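Local atomic coordinates of BAG family molecular chaperone regulator 1 (Arabidopsis thaliana, PDB entry 4HWC), a protein that binds the ATPase domain of HSP70/HSC70 chaperones and probably acts as a co-chaperone regulating programmed cell death and stress responses. Residues G21-F26 with V79-A84. Numbering follows the deposited sequence.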
ATOM      1  N   GLY A  21       0.522  -7.557  -2.344  1.00 16.11           N
ATOM      2  CA  GLY A  21       0.142  -8.911  -2.716  1.00 14.93           C
ATOM      3  C   GLY A  21      -1.335  -9.106  -2.425  1.00 16.20           C
ATOM      4  O   GLY A  21      -2.049  -9.775  -3.181  1.00 14.60           O
ATOM      5  N   ARG A  22      -1.795  -8.525  -1.322  1.00 12.39           N
ATOM      6  CA  ARG A  22      -3.213  -8.620  -0.972  1.00 11.71           C
ATOM      7  C   ARG A  22      -4.054  -7.868  -1.991  1.00 14.64           C
ATOM      8  O   ARG A  22      -5.145  -8.298  -2.362  1.00 12.61           O
ATOM      9  CB  ARG A  22      -3.469  -8.019   0.405  1.00 16.70           C
ATOM     10  CG  ARG A  22      -2.825  -8.717   1.576  1.00 22.97           C
ATOM     11  CD  ARG A  22      -3.757  -8.592   2.763  1.00 25.67           C
ATOM     12  NE  ARG A  22      -3.050  -8.521   4.042  1.00 35.88           N
ATOM     13  CZ  ARG A  22      -3.680  -8.552   5.214  1.00 31.07           C
ATOM     14  NH1 ARG A  22      -5.002  -8.662   5.264  1.00 32.40           N
ATOM     15  NH2 ARG A  22      -2.972  -8.441   6.349  1.00 31.92           N
ATOM     16  N   VAL A  23      -3.548  -6.733  -2.460  1.00 10.79           N
ATOM     17  CA  VAL A  23      -4.266  -5.963  -3.459  1.00 10.73           C
ATOM     18  C   VAL A  23      -4.405  -6.835  -4.704  1.00 13.16           C
ATOM     19  O   VAL A  23      -5.493  -6.959  -5.268  1.00 12.60           O
ATOM     20  CB  VAL A  23      -3.523  -4.646  -3.822  1.00 13.54           C
ATOM     21  CG1 VAL A  23      -4.221  -3.964  -5.004  1.00 13.74           C
ATOM     22  CG2 VAL A  23      -3.531  -3.712  -2.624  1.00 11.28           C
ATOM     23  N   SER A  24      -3.304  -7.457  -5.111  1.00 16.52           N
ATOM     24  CA  SER A  24      -3.307  -8.332  -6.279  1.00 18.02           C
ATOM     25  C   SER A  24      -4.301  -9.481  -6.094  1.00 15.58           C
ATOM     26  O   SER A  24      -4.984  -9.870  -7.035  1.00 16.54           O
ATOM     27  CB  SER A  24      -1.893  -8.886  -6.521  1.00 22.23           C
ATOM     28  OG  SER A  24      -1.873  -9.767  -7.629  1.00 32.55           O
ATOM     29  N   ALA A  25      -4.380 -10.027  -4.883  1.00 12.36           N
ATOM     30  CA  ALA A  25      -5.316 -11.120  -4.612  1.00 15.92           C
ATOM     31  C   ALA A  25      -6.756 -10.642  -4.786  1.00 13.83           C
ATOM     32  O   ALA A  25      -7.586 -11.333  -5.374  1.00 12.49           O
ATOM     33  CB  ALA A  25      -5.109 -11.646  -3.204  1.00 13.91           C
ATOM     34  N   PHE A  26      -7.048  -9.450  -4.272  1.00 12.00           N
ATOM     35  CA  PHE A  26      -8.384  -8.874  -4.374  1.00 13.78           C
ATOM     36  C   PHE A  26      -8.753  -8.657  -5.835  1.00 11.41           C
ATOM     37  O   PHE A  26      -9.899  -8.868  -6.242  1.00 11.59           O
ATOM     38  CB  PHE A  26      -8.458  -7.528  -3.634  1.00 13.95           C
ATOM     39  CG  PHE A  26      -8.485  -7.647  -2.131  1.00 14.80           C
ATOM     40  CD1 PHE A  26      -8.829  -8.847  -1.512  1.00 16.98           C
ATOM     41  CD2 PHE A  26      -8.200  -6.538  -1.331  1.00 18.12           C
ATOM     42  CE1 PHE A  26      -8.888  -8.945  -0.120  1.00 22.32           C
ATOM     43  CE2 PHE A  26      -8.258  -6.624   0.063  1.00 20.00           C
ATOM     44  CZ  PHE A  26      -8.604  -7.832   0.670  1.00 21.15           C
ATOM     45  N   VAL A  79      -3.855   2.323  -2.643  1.00 12.32           N
ATOM     46  CA  VAL A  79      -5.097   2.796  -2.040  1.00 12.28           C
ATOM     47  C   VAL A  79      -6.060   3.202  -3.158  1.00 13.41           C
ATOM     48  O   VAL A  79      -7.264   2.961  -3.079  1.00 14.34           O
ATOM     49  CB  VAL A  79      -4.844   3.987  -1.078  1.00 12.89           C
ATOM     50  CG1 VAL A  79      -6.178   4.553  -0.577  1.00 16.72           C
ATOM     51  CG2 VAL A  79      -4.022   3.514   0.110  1.00 14.94           C
ATOM     52  N   GLU A  80      -5.515   3.801  -4.209  1.00 25.49           N
ATOM     53  CA  GLU A  80      -6.308   4.226  -5.358  1.00 25.72           C
ATOM     54  C   GLU A  80      -6.966   3.002  -5.996  1.00 27.80           C
ATOM     55  O   GLU A  80      -8.141   3.025  -6.356  1.00 29.02           O
ATOM     56  CB  GLU A  80      -5.399   4.921  -6.374  1.00 29.87           C
ATOM     57  CG  GLU A  80      -6.086   5.397  -7.642  1.00 29.51           C
ATOM     58  CD  GLU A  80      -5.115   6.098  -8.577  1.00 29.66           C
ATOM     59  OE1 GLU A  80      -5.571   6.839  -9.465  1.00 29.44           O
ATOM     60  OE2 GLU A  80      -3.887   5.906  -8.418  1.00 30.05           O
ATOM     61  N   THR A  81      -6.192   1.934  -6.137  1.00 16.45           N
ATOM     62  CA  THR A  81      -6.693   0.690  -6.710  1.00 13.55           C
ATOM     63  C   THR A  81      -7.779   0.094  -5.816  1.00 15.98           C
ATOM     64  O   THR A  81      -8.819  -0.360  -6.305  1.00 17.21           O
ATOM     65  CB  THR A  81      -5.541  -0.320  -6.877  1.00 15.45           C
ATOM     66  OG1 THR A  81      -4.605   0.192  -7.835  1.00 14.14           O
ATOM     67  CG2 THR A  81      -6.057  -1.675  -7.351  1.00 18.93           C
ATOM     68  N   LEU A  82      -7.547   0.100  -4.507  1.00 13.55           N
ATOM     69  CA  LEU A  82      -8.516  -0.451  -3.565  1.00 13.47           C
ATOM     70  C   LEU A  82      -9.807   0.363  -3.502  1.00 20.58           C
ATOM     71  O   LEU A  82     -10.894  -0.201  -3.342  1.00 17.99           O
ATOM     72  CB  LEU A  82      -7.911  -0.549  -2.167  1.00 15.48           C
ATOM     73  CG  LEU A  82      -6.817  -1.593  -1.920  1.00 15.99           C
ATOM     74  CD1 LEU A  82      -6.310  -1.459  -0.490  1.00 20.69           C
ATOM     75  CD2 LEU A  82      -7.368  -2.990  -2.148  1.00 22.96           C
ATOM     76  N   ASP A  83      -9.694   1.684  -3.603  1.00 18.94           N
ATOM     77  CA  ASP A  83     -10.884   2.524  -3.573  1.00 24.52           C
ATOM     78  C   ASP A  83     -11.747   2.230  -4.792  1.00 25.86           C
ATOM     79  O   ASP A  83     -12.976   2.226  -4.708  1.00 26.50           O
ATOM     80  CB  ASP A  83     -10.517   4.009  -3.558  1.00 25.17           C
ATOM     81  CG  ASP A  83     -10.005   4.470  -2.209  1.00 25.26           C
ATOM     82  OD1 ASP A  83     -10.426   3.888  -1.188  1.00 27.73           O
ATOM     83  OD2 ASP A  83      -9.199   5.421  -2.165  1.00 33.52           O
ATOM     84  N   ALA A  84     -11.096   1.983  -5.924  1.00 22.90           N
ATOM     85  CA  ALA A  84     -11.811   1.676  -7.159  1.00 28.13           C
ATOM     86  C   ALA A  84     -12.528   0.333  -7.044  1.00 33.48           C
ATOM     87  O   ALA A  84     -13.624   0.161  -7.577  1.00 37.32           O
ATOM     88  CB  ALA A  84     -10.842   1.659  -8.336  1.00 26.55           C
TER
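Thr-81 OG1 is hydrogen-bonded to Asn-77 O, one turn back in its own helix. With the hydroxyl tied there, the methyl CG2 sits anti to the backbone N and meets Val-23 across the interface, Thr-81 CG2 to Val-23 CG1 being 3.8 Å. The other branch of Val-23 turns to Leu-82, with CG2 3.9 Å from Leu-82 CD2. That same CD2 comes up to the edge of the Phe-26 ring, close to its plane, and stands 3.7 Å from Phe-26 CD2, while Arg-22 O lies above one ring face, offset toward the rim. These side chains join the first and last helices of the three-helix bundle that forms the BAG domain; the two run the same way, their local axes inclined by 27° and 10.6 Å apart at closest. Helix 38-55 closes the third side, with Val-44 against Phe-26, and Ile-45 and Leu-48 against Leu-82. An alanine in place of Leu-82 would probably open a gap beside Val-23 CG2 and the edge of the Phe-26 ring, taking from both the methyl CD2 that touches them. Just before and just after 79-84 in helix 62-88, Tyr-78 touches Val-23 and Leu-85 touches Phe-26.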